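Local coordinates for protein hyaluronidase (Thermobaculum terrenum, PDB 5DIY) that probably removes N-acetylglucosamine from glycosylated substrates as a family 84 glycoside hydrolase of the O-GlcNAc hydrolase type, at residues R5-I10 with N34-I39; F29-N34 with G72-N77; V89-E94 with E128-S133; N136-Q141 with L177-Q182. All coordinates share one frame; numbering follows the deposited sequence.

Contact 1: residues R5-I10 with N34-I39; sequences RYRGII and NLNAYI
Asn36 holds CG between its backbone N and carbonyl carbon (chi1 71°), which brings its amide up to the backbone of Arg5 and Arg7, while a bend at chi3 (-58°) carries the Arg7 guanidinium to Asn34. The Asn36 amide joins two backbone groups: ND2 donates to Arg5 O at 3.0 Å, almost straight (173°) and within the amide plane, and OD1 accepts from Arg7 N at 2.9 Å. Asn36 N returns a bond to Arg7 O (2.8 Å). At the edge of the guanidinium, Arg7 NE meets Asn34 O at 2.8 Å; the Asn36 amide stacks over one face, and NH1 bonds to Phe4 O. With alanine in place of Asn36, Arg7 N and Arg5 O would probably lose their side-chain mates, and one guanidinium face its amide. Farther along, Ile9 pairs in parallel with the next strand, its N donating to Ala37 O (3.0 Å) and its O accepting from Ile39 N (3.0 Å), the strands being those of the TIM barrel's first beta-alpha-beta unit. Ile10 CD1 rests on Ile39 CG2 (3.8 Å). Before the regular pairing at Ile9, side-chain amide and guanidinium bonds thus supplement the one backbone bond from Asn36 N to Arg7 O.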
loop_
_atom_site.group_PDB
_atom_site.type_symbol
_atom_site.label_atom_id
_atom_site.label_comp_id
_atom_site.label_asym_id
_atom_site.label_seq_id
_atom_site.Cartn_x
_atom_site.Cartn_y
_atom_site.Cartn_z
ATOM N N ARG C 5 -3.771 12.873 -18.407
ATOM C CA ARG C 5 -4.552 14.076 -18.094
ATOM C C ARG C 5 -4.685 14.272 -16.579
ATOM O O ARG C 5 -4.495 15.381 -16.077
ATOM C CB ARG C 5 -5.951 14.018 -18.733
ATOM C CG ARG C 5 -6.626 15.378 -18.864
ATOM C CD ARG C 5 -8.146 15.278 -18.884
ATOM N NE ARG C 5 -8.644 14.382 -19.931
ATOM C CZ ARG C 5 -9.918 14.006 -20.081
ATOM N NH1 ARG C 5 -10.876 14.446 -19.260
ATOM N NH2 ARG C 5 -10.241 13.178 -21.076
ATOM N N TYR C 6 -5.024 13.198 -15.867
ATOM C CA TYR C 6 -5.124 13.218 -14.407
ATOM C C TYR C 6 -3.931 12.461 -13.815
ATOM O O TYR C 6 -3.728 11.269 -14.094
ATOM C CB TYR C 6 -6.458 12.625 -13.936
ATOM C CG TYR C 6 -7.682 13.316 -14.524
ATOM C CD1 TYR C 6 -7.874 14.690 -14.365
ATOM C CD2 TYR C 6 -8.654 12.596 -15.232
ATOM C CE1 TYR C 6 -8.989 15.332 -14.901
ATOM C CE2 TYR C 6 -9.773 13.230 -15.768
ATOM C CZ TYR C 6 -9.935 14.599 -15.598
ATOM O OH TYR C 6 -11.037 15.243 -16.124
ATOM N N ARG C 7 -3.132 13.185 -13.033
ATOM C CA ARG C 7 -1.930 12.663 -12.389
ATOM C C ARG C 7 -2.118 12.901 -10.911
ATOM O O ARG C 7 -1.720 13.945 -10.401
ATOM C CB ARG C 7 -0.700 13.419 -12.899
ATOM C CG ARG C 7 -0.396 13.161 -14.364
ATOM C CD ARG C 7 0.853 13.896 -14.812
ATOM N NE ARG C 7 0.771 15.345 -14.613
ATOM C CZ ARG C 7 0.075 16.195 -15.369
ATOM N NH1 ARG C 7 -0.657 15.775 -16.400
ATOM N NH2 ARG C 7 0.100 17.492 -15.081
ATOM N N GLY C 8 -2.740 11.942 -10.222
ATOM C CA GLY C 8 -3.358 12.232 -8.936
ATOM C C GLY C 8 -3.027 11.402 -7.715
ATOM O O GLY C 8 -2.391 10.349 -7.794
ATOM N N ILE C 9 -3.465 11.926 -6.575
ATOM C CA ILE C 9 -3.507 11.198 -5.323
ATOM C C ILE C 9 -4.966 11.101 -4.920
ATOM O O ILE C 9 -5.676 12.104 -4.926
ATOM C CB ILE C 9 -2.701 11.914 -4.214
ATOM C CG1 ILE C 9 -1.204 11.847 -4.544
ATOM C CG2 ILE C 9 -2.984 11.277 -2.854
ATOM C CD1 ILE C 9 -0.320 12.685 -3.648
ATOM N N ILE C 10 -5.406 9.895 -4.567
ATOM C CA ILE C 10 -6.723 9.703 -3.951
ATOM C C ILE C 10 -6.518 9.354 -2.480
ATOM O O ILE C 10 -5.964 8.306 -2.157
ATOM C CB ILE C 10 -7.609 8.641 -4.673
ATOM C CG1 ILE C 10 -8.915 8.410 -3.888
ATOM C CG2 ILE C 10 -6.886 7.306 -4.892
ATOM C CD1 ILE C 10 -10.032 7.819 -4.720
ATOM N N ASN C 34 4.550 17.722 -10.251
ATOM C CA ASN C 34 3.580 17.814 -11.349
ATOM C C ASN C 34 2.428 16.791 -11.241
ATOM O O ASN C 34 1.996 16.204 -12.242
ATOM C CB ASN C 34 4.300 17.732 -12.711
ATOM C CG ASN C 34 3.452 18.251 -13.865
ATOM O OD1 ASN C 34 2.623 19.146 -13.697
ATOM N ND2 ASN C 34 3.653 17.680 -15.046
ATOM N N LEU C 35 1.955 16.578 -10.012
ATOM C CA LEU C 35 0.706 15.853 -9.777
ATOM C C LEU C 35 -0.385 16.911 -9.708
ATOM O O LEU C 35 -0.254 17.864 -8.944
ATOM C CB LEU C 35 0.769 15.048 -8.478
ATOM C CG LEU C 35 1.807 13.922 -8.442
ATOM C CD1 LEU C 35 1.935 13.338 -7.045
ATOM C CD2 LEU C 35 1.458 12.832 -9.440
ATOM N N ASN C 36 -1.444 16.749 -10.500
ATOM C CA ASN C 36 -2.426 17.825 -10.719
ATOM C C ASN C 36 -3.864 17.515 -10.282
ATOM O O ASN C 36 -4.798 18.211 -10.694
ATOM C CB ASN C 36 -2.418 18.218 -12.201
ATOM C CG ASN C 36 -3.025 17.153 -13.094
ATOM O OD1 ASN C 36 -3.234 16.013 -12.673
ATOM N ND2 ASN C 36 -3.309 17.518 -14.330
ATOM N N ALA C 37 -4.048 16.484 -9.455
ATOM C CA ALA C 37 -5.395 16.033 -9.106
ATOM C C ALA C 37 -5.439 15.363 -7.743
ATOM O O ALA C 37 -4.620 14.496 -7.453
ATOM C CB ALA C 37 -5.904 15.079 -10.175
ATOM N N TYR C 38 -6.404 15.765 -6.916
ATOM C CA TYR C 38 -6.603 15.184 -5.595
ATOM C C TYR C 38 -8.059 14.821 -5.408
ATOM O O TYR C 38 -8.930 15.640 -5.695
ATOM C CB TYR C 38 -6.184 16.174 -4.512
ATOM C CG TYR C 38 -6.587 15.777 -3.112
ATOM C CD1 TYR C 38 -5.854 14.827 -2.396
ATOM C CD2 TYR C 38 -7.691 16.367 -2.488
ATOM C CE1 TYR C 38 -6.215 14.468 -1.108
ATOM C CE2 TYR C 38 -8.065 16.002 -1.203
ATOM C CZ TYR C 38 -7.320 15.062 -0.514
ATOM O OH TYR C 38 -7.684 14.713 0.763
ATOM N N ILE C 39 -8.318 13.611 -4.907
ATOM C CA ILE C 39 -9.666 13.196 -4.527
ATOM C C ILE C 39 -9.758 13.032 -3.010
ATOM O O ILE C 39 -8.990 12.269 -2.404
ATOM C CB ILE C 39 -10.102 11.885 -5.219
ATOM C CG1 ILE C 39 -10.257 12.105 -6.728
ATOM C CG2 ILE C 39 -11.432 11.387 -4.648
ATOM C CD1 ILE C 39 -10.240 10.833 -7.547
#

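Contact 2: residues F29-N34 with G72-N77; sequences FMQANN and GSCGIN
The Gln31 amide presents one face to the backbone of Cys74: Gln31 CD stands 3.6 Å from Cys74 O and 3.7 Å from Cys74 CA, both of which lie above the amide plane and not at its edge. These residues belong to the C-terminal ends of helices 20-32 and 58-73, consecutive outer helices of the TIM barrel, and each helix closes with a Schellman motif. Its C-prime residue is Asn34 in the first and Gly75 in the second, both with positive phi; Asn34 N reaches back to Gln31 O, and Gly75 N to Gly72 O. No hydrogen bond crosses between the segments, so the contact is packing alone. Gln31 sets CG opposite its backbone N (chi1 -177°) and stays extended beyond it, which lays the whole chain alongside Cys74; CB, the first atom of that chain, is 3.5 Å from Cys74 O. Deeper in, Met30 and Ile76 are buried and cross at about a right angle. Both also touch Tyr38 of strand 37-40, which places this apolar pair between the helix ends and the barrel wall. The bend at the Met30 thioether (chi3 79°) turns its methyl onto the isoleucine branch. Met30 CB lies 3.9 Å from Ile76 CD1, and Met30 CE is likewise 3.9 Å from Ile76 CG2.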
loop_
_atom_site.group_PDB
_atom_site.type_symbol
_atom_site.label_atom_id
_atom_site.label_comp_id
_atom_site.label_asym_id
_atom_site.label_seq_id
_atom_site.Cartn_x
_atom_site.Cartn_y
_atom_site.Cartn_z
ATOM N N PHE C 29 4.007 19.211 -2.188
ATOM C CA PHE C 29 4.731 18.069 -2.768
ATOM C C PHE C 29 4.177 17.685 -4.151
ATOM O O PHE C 29 4.945 17.430 -5.087
ATOM C CB PHE C 29 4.693 16.861 -1.818
ATOM C CG PHE C 29 5.229 15.588 -2.425
ATOM C CD1 PHE C 29 6.590 15.300 -2.387
ATOM C CD2 PHE C 29 4.368 14.674 -3.034
ATOM C CE1 PHE C 29 7.082 14.128 -2.951
ATOM C CE2 PHE C 29 4.857 13.503 -3.601
ATOM C CZ PHE C 29 6.218 13.231 -3.558
ATOM N N MET C 30 2.851 17.651 -4.272
ATOM C CA MET C 30 2.197 17.363 -5.555
ATOM C C MET C 30 2.601 18.355 -6.653
ATOM O O MET C 30 2.950 17.944 -7.762
ATOM C CB MET C 30 0.669 17.332 -5.394
ATOM C CG MET C 30 0.155 16.071 -4.722
ATOM S SD MET C 30 -1.589 16.161 -4.294
ATOM C CE MET C 30 -2.342 15.840 -5.889
ATOM N N GLN C 31 2.580 19.652 -6.341
ATOM C CA GLN C 31 2.979 20.671 -7.322
ATOM C C GLN C 31 4.451 20.541 -7.713
ATOM O O GLN C 31 4.780 20.680 -8.896
ATOM C CB GLN C 31 2.697 22.096 -6.837
ATOM C CG GLN C 31 3.035 23.155 -7.891
ATOM C CD GLN C 31 2.629 24.562 -7.493
ATOM O OE1 GLN C 31 2.665 24.926 -6.316
ATOM N NE2 GLN C 31 2.262 25.371 -8.484
ATOM N N ALA C 32 5.324 20.278 -6.736
ATOM C CA ALA C 32 6.761 20.053 -7.016
ATOM C C ALA C 32 7.023 18.929 -8.017
ATOM O O ALA C 32 7.986 19.003 -8.788
ATOM C CB ALA C 32 7.533 19.788 -5.728
ATOM N N ASN C 33 6.164 17.904 -7.995
ATOM C CA ASN C 33 6.292 16.718 -8.842
ATOM C C ASN C 33 5.254 16.624 -9.978
ATOM O O ASN C 33 5.117 15.585 -10.607
ATOM C CB ASN C 33 6.240 15.480 -7.938
ATOM C CG ASN C 33 7.403 15.436 -6.963
ATOM O OD1 ASN C 33 7.245 15.666 -5.755
ATOM N ND2 ASN C 33 8.592 15.170 -7.492
ATOM N N ASN C 34 4.550 17.722 -10.251
ATOM C CA ASN C 34 3.580 17.814 -11.349
ATOM C C ASN C 34 2.428 16.791 -11.241
ATOM O O ASN C 34 1.996 16.204 -12.242
ATOM C CB ASN C 34 4.300 17.732 -12.711
ATOM C CG ASN C 34 3.452 18.251 -13.865
ATOM O OD1 ASN C 34 2.623 19.146 -13.697
ATOM N ND2 ASN C 34 3.653 17.680 -15.046
ATOM N N GLY C 72 -6.065 24.800 -5.601
ATOM C CA GLY C 72 -6.097 25.710 -6.740
ATOM C C GLY C 72 -4.797 26.464 -6.919
ATOM O O GLY C 72 -4.273 26.548 -8.031
ATOM N N SER C 73 -4.265 26.997 -5.819
ATOM C CA SER C 73 -2.974 27.703 -5.839
ATOM C C SER C 73 -1.796 26.793 -6.220
ATOM O O SER C 73 -0.773 27.283 -6.686
ATOM C CB SER C 73 -2.696 28.379 -4.485
ATOM O OG SER C 73 -2.418 27.427 -3.469
ATOM N N CYS C 74 -1.945 25.482 -6.011
ATOM C CA CYS C 74 -0.926 24.486 -6.378
ATOM C C CYS C 74 -1.173 23.770 -7.718
ATOM O O CYS C 74 -0.471 22.812 -8.043
ATOM C CB CYS C 74 -0.786 23.461 -5.246
ATOM S SG CYS C 74 -0.094 24.160 -3.733
ATOM N N GLY C 75 -2.144 24.237 -8.501
ATOM C CA GLY C 75 -2.460 23.641 -9.802
ATOM C C GLY C 75 -3.117 22.275 -9.705
ATOM O O GLY C 75 -3.008 21.475 -10.628
ATOM N N ILE C 76 -3.804 22.028 -8.590
ATOM C CA ILE C 76 -4.439 20.750 -8.293
ATOM C C ILE C 76 -5.948 20.894 -8.469
ATOM O O ILE C 76 -6.546 21.803 -7.898
ATOM C CB ILE C 76 -4.195 20.308 -6.824
ATOM C CG1 ILE C 76 -2.730 20.498 -6.393
ATOM C CG2 ILE C 76 -4.653 18.872 -6.608
ATOM C CD1 ILE C 76 -1.725 19.746 -7.221
ATOM N N ASN C 77 -6.561 19.996 -9.239
ATOM C CA ASN C 77 -8.020 19.897 -9.290
ATOM C C ASN C 77 -8.487 19.118 -8.064
ATOM O O ASN C 77 -8.094 17.963 -7.884
ATOM C CB ASN C 77 -8.473 19.201 -10.578
ATOM C CG ASN C 77 -9.988 19.255 -10.790
ATOM O OD1 ASN C 77 -10.669 20.190 -10.357
ATOM N ND2 ASN C 77 -10.519 18.251 -11.475
#

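Contact 3: residues V89-E94 with E128-S133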
loop_
_atom_site.group_PDB
_atom_site.type_symbol
_atom_site.label_atom_id
_atom_site.label_comp_id
_atom_site.label_asym_id
_atom_site.label_seq_id
_atom_site.Cartn_x
_atom_site.Cartn_y
_atom_site.Cartn_z
ATOM N N VAL C 89 -31.159 4.455 -1.542
ATOM C CA VAL C 89 -32.291 3.995 -2.340
ATOM C C VAL C 89 -32.130 4.655 -3.712
ATOM O O VAL C 89 -32.436 5.837 -3.883
ATOM C CB VAL C 89 -33.651 4.358 -1.694
ATOM C CG1 VAL C 89 -34.789 3.634 -2.409
ATOM C CG2 VAL C 89 -33.651 4.013 -0.210
ATOM N N TYR C 90 -31.626 3.884 -4.676
ATOM C CA TYR C 90 -31.296 4.398 -6.012
ATOM C C TYR C 90 -32.474 5.075 -6.725
ATOM O O TYR C 90 -32.299 6.125 -7.339
ATOM C CB TYR C 90 -30.728 3.280 -6.895
ATOM C CG TYR C 90 -29.356 2.800 -6.478
ATOM C CD1 TYR C 90 -28.210 3.505 -6.844
ATOM C CD2 TYR C 90 -29.199 1.642 -5.714
ATOM C CE1 TYR C 90 -26.953 3.073 -6.464
ATOM C CE2 TYR C 90 -27.944 1.200 -5.330
ATOM C CZ TYR C 90 -26.823 1.919 -5.705
ATOM O OH TYR C 90 -25.574 1.485 -5.327
ATOM N N SER C 91 -33.664 4.481 -6.620
ATOM C CA SER C 91 -34.871 4.984 -7.300
ATOM C C SER C 91 -35.552 6.170 -6.609
ATOM O O SER C 91 -36.439 6.789 -7.203
ATOM C CB SER C 91 -35.894 3.852 -7.480
ATOM O OG SER C 91 -36.282 3.313 -6.227
ATOM N N SER C 92 -35.150 6.485 -5.375
ATOM C CA SER C 92 -35.805 7.532 -4.585
ATOM C C SER C 92 -35.380 8.920 -5.020
ATOM O O SER C 92 -34.203 9.271 -4.923
ATOM C CB SER C 92 -35.492 7.370 -3.095
ATOM O OG SER C 92 -35.906 8.509 -2.359
ATOM N N GLU C 93 -36.354 9.718 -5.457
ATOM C CA GLU C 93 -36.128 11.123 -5.807
ATOM C C GLU C 93 -35.576 11.924 -4.618
ATOM O O GLU C 93 -34.696 12.760 -4.795
ATOM C CB GLU C 93 -37.422 11.762 -6.341
ATOM C CG GLU C 93 -37.839 11.236 -7.714
ATOM C CD GLU C 93 -39.163 11.806 -8.222
ATOM O OE1 GLU C 93 -40.132 11.906 -7.435
ATOM O OE2 GLU C 93 -39.247 12.138 -9.425
ATOM N N GLU C 94 -36.079 11.641 -3.417
ATOM C CA GLU C 94 -35.624 12.304 -2.187
ATOM C C GLU C 94 -34.130 12.062 -1.886
ATOM O O GLU C 94 -33.442 12.964 -1.405
ATOM C CB GLU C 94 -36.486 11.860 -0.998
ATOM C CG GLU C 94 -36.277 12.663 0.282
ATOM C CD GLU C 94 -37.205 12.261 1.424
ATOM O OE1 GLU C 94 -38.228 11.579 1.182
ATOM O OE2 GLU C 94 -36.910 12.642 2.581
ATOM N N GLU C 128 -36.348 -2.967 -1.587
ATOM C CA GLU C 128 -37.419 -3.541 -2.420
ATOM C C GLU C 128 -37.846 -2.607 -3.560
ATOM O O GLU C 128 -38.023 -3.045 -4.698
ATOM C CB GLU C 128 -38.636 -3.892 -1.547
ATOM C CG GLU C 128 -39.759 -4.623 -2.266
ATOM N N GLU C 129 -38.016 -1.328 -3.235
ATOM C CA GLU C 129 -38.363 -0.294 -4.230
ATOM C C GLU C 129 -37.371 -0.190 -5.407
ATOM O O GLU C 129 -37.770 0.152 -6.524
ATOM C CB GLU C 129 -38.593 1.084 -3.568
ATOM C CG GLU C 129 -37.509 1.576 -2.605
ATOM C CD GLU C 129 -37.764 1.195 -1.143
ATOM O OE1 GLU C 129 -37.755 -0.019 -0.829
ATOM O OE2 GLU C 129 -37.962 2.105 -0.306
ATOM N N ASP C 130 -36.096 -0.493 -5.153
ATOM C CA ASP C 130 -35.079 -0.564 -6.211
ATOM C C ASP C 130 -35.160 -1.858 -7.017
ATOM O O ASP C 130 -34.922 -1.842 -8.226
ATOM C CB ASP C 130 -33.669 -0.406 -5.631
ATOM C CG ASP C 130 -33.393 0.996 -5.129
ATOM O OD1 ASP C 130 -34.074 1.952 -5.553
ATOM O OD2 ASP C 130 -32.470 1.153 -4.311
ATOM N N ARG C 131 -35.480 -2.969 -6.354
ATOM C CA ARG C 131 -35.762 -4.236 -7.053
ATOM C C ARG C 131 -36.997 -4.157 -7.963
ATOM O O ARG C 131 -37.057 -4.856 -8.974
ATOM C CB ARG C 131 -35.899 -5.417 -6.068
ATOM C CG ARG C 131 -34.725 -6.383 -6.110
ATOM C CD ARG C 131 -34.779 -7.419 -4.996
ATOM N NE ARG C 131 -34.192 -6.894 -3.759
ATOM C CZ ARG C 131 -34.843 -6.573 -2.635
ATOM N NH1 ARG C 131 -36.162 -6.726 -2.501
ATOM N NH2 ARG C 131 -34.147 -6.098 -1.606
ATOM N N ASN C 132 -37.971 -3.324 -7.596
ATOM C CA ASN C 132 -39.137 -3.042 -8.450
ATOM C C ASN C 132 -38.812 -2.115 -9.625
ATOM O O ASN C 132 -39.454 -2.198 -10.674
ATOM C CB ASN C 132 -40.282 -2.438 -7.626
ATOM C CG ASN C 132 -40.782 -3.372 -6.528
ATOM O OD1 ASN C 132 -40.544 -4.582 -6.558
ATOM N ND2 ASN C 132 -41.477 -2.808 -5.547
ATOM N N SER C 133 -37.826 -1.235 -9.446
ATOM C CA SER C 133 -37.431 -0.263 -10.467
ATOM C C SER C 133 -36.326 -0.733 -11.423
ATOM O O SER C 133 -36.257 -0.234 -12.548
ATOM C CB SER C 133 -36.985 1.036 -9.799
ATOM O OG SER C 133 -37.961 1.494 -8.885
#
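A type I beta turn from Val89 to Ser92, between strand 77-82 and helix 93-108 of the TIM barrel, is bonded by the carboxylate of Asp130 on the short helix 128-133. The two oxygens divide the work. Asp130 OD2 accepts from Tyr90 N at 2.9 Å, whereas OD1 takes two donors from one residue: Ser91 N at 2.8 Å (161°) and Ser91 OG at 2.7 Å, nearly in line with the C-O bond. Both N-H donors come from the syn side but lie tilted out of the carboxylate plane. Ser91 makes this double grip possible by holding OG between its backbone N and carbonyl carbon (chi1 60°). Three donors around a buried carboxylate would probably stabilise its charged form. A leucine in place of Asp130 would probably leave Tyr90 N and Ser91 N without their acceptor and the Ser91 hydroxyl free to turn. Asp130 OD2 also sits at the edge of the Tyr90 ring, and the tyrosine side chain packs on Leu137, Ala140 and Phe144 of helix 137-153. That side chain is about 10 Å from the side chain of Asp119, which binds N-acetylglucosamine, and about 14 Å from the bound sugar, so the contact does not line the sugar site. Ser92 is the N-cap of the following helix, its OG bonded to Glu95 N. Packing adds two more contacts near the carboxylate. Val89 CG1 touches Glu129 CG at 3.4 Å, and Ser91 CB lies 3.4 Å from Ser133 OG, a hydroxyl that donates to Glu129 O at 2.7 Å.

Contact 4: residues N136-Q141 with L177-Q182; sequences NLAEAQ and LRILGQ
Helices 137-141 and 177-182 run in nearly the same direction, 23° apart, with their axes approaching to 8.7 Å and the CA atoms of Ala138 and Leu180 5.6 Å from each other. The small side chain of Ala138 permits this closeness: its CB meets Ile179 CG2 at 3.6 Å and Leu180 CD1 at 4.1 Å, so two consecutive residues of the second helix straddle one methyl of the first. Ile179 sets CG1 beside its backbone N (chi1 -65°), which turns CG2 to the alanine and lets CD1 run on to Asn136, where it lies 4.1 Å from CG. Leu180 sends CD1 across to the backbone, 3.6 Å from Ala138 O. The two helices are neighbours on the outside of the TIM barrel: helix 137-153 comes after strand 113-117 and the short helix 128-133, and helix 175-183 comes after strand 160-164. Asn136 is the N-cap of the first, and its O accepts from Ala140 N. No hydrogen bond links the two segments, and the polar groups nearby find their partners elsewhere: Glu139 OE2 bonds to Ser135 N, while only the CG of that glutamate borders Ile179 CG2, at 4.2 Å. Gln141 OE1 is hydrogen-bonded to Tyr176 OH and Gln141 NE2 to Thr166 OG1, which fixes the amide as it passes 4.2 Å from Leu180 CD1 with OE1.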
loop_
_atom_site.group_PDB
_atom_site.type_symbol
_atom_site.label_atom_id
_atom_site.label_comp_id
_atom_site.label_asym_id
_atom_site.label_seq_id
_atom_site.Cartn_x
_atom_site.Cartn_y
_atom_site.Cartn_z
ATOM N N ASN C 136 -31.017 -5.000 -11.992
ATOM C CA ASN C 136 -29.742 -5.262 -11.307
ATOM C C ASN C 136 -29.016 -3.981 -10.855
ATOM O O ASN C 136 -29.451 -2.865 -11.159
ATOM C CB ASN C 136 -28.838 -6.147 -12.189
ATOM C CG ASN C 136 -28.754 -5.662 -13.626
ATOM O OD1 ASN C 136 -29.215 -6.329 -14.545
ATOM N ND2 ASN C 136 -28.160 -4.509 -13.825
ATOM N N LEU C 137 -27.923 -4.171 -10.114
ATOM C CA LEU C 137 -27.129 -3.086 -9.512
ATOM C C LEU C 137 -26.645 -2.078 -10.545
ATOM O O LEU C 137 -26.781 -0.873 -10.358
ATOM C CB LEU C 137 -25.897 -3.663 -8.778
ATOM C CG LEU C 137 -25.451 -3.127 -7.410
ATOM C CD1 LEU C 137 -23.940 -3.259 -7.281
ATOM C CD2 LEU C 137 -25.880 -1.700 -7.119
ATOM N N ALA C 138 -26.067 -2.589 -11.628
ATOM C CA ALA C 138 -25.529 -1.753 -12.711
ATOM C C ALA C 138 -26.556 -0.792 -13.302
ATOM O O ALA C 138 -26.224 0.345 -13.617
ATOM C CB ALA C 138 -24.925 -2.623 -13.810
ATOM N N GLU C 139 -27.807 -1.240 -13.416
ATOM C CA GLU C 139 -28.894 -0.426 -13.978
ATOM C C GLU C 139 -29.298 0.673 -13.007
ATOM O O GLU C 139 -29.514 1.820 -13.410
ATOM C CB GLU C 139 -30.124 -1.285 -14.325
ATOM C CG GLU C 139 -30.109 -1.862 -15.735
ATOM C CD GLU C 139 -31.297 -2.778 -16.030
ATOM O OE1 GLU C 139 -31.191 -3.579 -16.982
ATOM O OE2 GLU C 139 -32.333 -2.705 -15.324
ATOM N N ALA C 140 -29.415 0.311 -11.730
ATOM C CA ALA C 140 -29.781 1.263 -10.685
ATOM C C ALA C 140 -28.737 2.375 -10.606
ATOM O O ALA C 140 -29.077 3.553 -10.670
ATOM C CB ALA C 140 -29.906 0.559 -9.343
ATOM N N GLN C 141 -27.471 1.971 -10.496
ATOM C CA GLN C 141 -26.338 2.900 -10.427
ATOM C C GLN C 141 -26.237 3.809 -11.651
ATOM O O GLN C 141 -26.047 5.021 -11.511
ATOM C CB GLN C 141 -25.026 2.123 -10.260
ATOM C CG GLN C 141 -24.881 1.496 -8.885
ATOM C CD GLN C 141 -23.654 0.617 -8.746
ATOM O OE1 GLN C 141 -22.987 0.292 -9.726
ATOM N NE2 GLN C 141 -23.344 0.237 -7.514
ATOM N N LEU C 177 -20.125 -4.751 -15.628
ATOM C CA LEU C 177 -19.257 -3.764 -16.293
ATOM C C LEU C 177 -19.721 -3.411 -17.712
ATOM O O LEU C 177 -19.625 -2.250 -18.129
ATOM C CB LEU C 177 -17.817 -4.270 -16.356
ATOM C CG LEU C 177 -17.099 -4.407 -15.012
ATOM C CD1 LEU C 177 -15.806 -5.189 -15.179
ATOM C CD2 LEU C 177 -16.840 -3.033 -14.399
ATOM N N ARG C 178 -20.201 -4.415 -18.445
ATOM C CA ARG C 178 -20.754 -4.209 -19.794
ATOM C C ARG C 178 -22.044 -3.383 -19.763
ATOM O O ARG C 178 -22.241 -2.510 -20.610
ATOM C CB ARG C 178 -20.981 -5.551 -20.501
ATOM C CG ARG C 178 -19.743 -6.111 -21.208
ATOM C CD ARG C 178 -19.616 -7.631 -21.083
ATOM N NE ARG C 178 -20.907 -8.318 -21.214
ATOM C CZ ARG C 178 -21.199 -9.534 -20.738
ATOM N NH1 ARG C 178 -20.299 -10.277 -20.090
ATOM N NH2 ARG C 178 -22.424 -10.019 -20.920
ATOM N N ILE C 179 -22.904 -3.642 -18.779
ATOM C CA ILE C 179 -24.124 -2.851 -18.583
ATOM C C ILE C 179 -23.760 -1.410 -18.235
ATOM O O ILE C 179 -24.369 -0.471 -18.742
ATOM C CB ILE C 179 -25.035 -3.434 -17.472
ATOM C CG1 ILE C 179 -25.578 -4.813 -17.872
ATOM C CG2 ILE C 179 -26.204 -2.495 -17.172
ATOM C CD1 ILE C 179 -26.004 -5.666 -16.691
ATOM N N LEU C 180 -22.763 -1.246 -17.370
ATOM C CA LEU C 180 -22.335 0.084 -16.929
ATOM C C LEU C 180 -21.755 0.900 -18.097
ATOM O O LEU C 180 -22.043 2.090 -18.227
ATOM C CB LEU C 180 -21.307 -0.033 -15.789
ATOM C CG LEU C 180 -21.389 0.926 -14.608
ATOM C CD1 LEU C 180 -22.707 0.793 -13.852
ATOM C CD2 LEU C 180 -20.211 0.652 -13.684
ATOM N N GLY C 181 -20.951 0.261 -18.944
ATOM C CA GLY C 181 -20.370 0.941 -20.104
ATOM C C GLY C 181 -21.413 1.395 -21.111
ATOM O O GLY C 181 -21.271 2.452 -21.724
ATOM N N GLN C 182 -22.464 0.588 -21.265
ATOM C CA GLN C 182 -23.592 0.896 -22.149
ATOM C C GLN C 182 -24.468 2.034 -21.609
ATOM O O GLN C 182 -24.847 2.932 -22.359
ATOM C CB GLN C 182 -24.435 -0.381 -22.360
ATOM C CG GLN C 182 -25.579 -0.282 -23.369
ATOM C CD GLN C 182 -25.114 0.060 -24.777
ATOM O OE1 GLN C 182 -24.055 -0.379 -25.221
ATOM N NE2 GLN C 182 -25.910 0.852 -25.484
#

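How the contacts relate
All four contacts lie in the eight-stranded TIM barrel and form two pairs. Contacts 1 and 2, with centres 8 Å apart, share Asn34 and alternate along the chain; Leu35 N probably bonds to Met30 O and Asn36 O to Asn77 N, so the ends of helices 20-32 and 58-73 join strands 6-11, 37-40 and 77-82. Contacts 3 and 4 follow in series, centres 15 Å apart, and meet where Tyr90 packs on Leu137 and Ala140, with a weak bond between its OH and Gln141 NE2. The pairs do not touch: even contacts 1 and 4 keep their nearest atoms about 15 Å apart. They join separate parts of one barrel, its opening strands and helices and elements later in the chain.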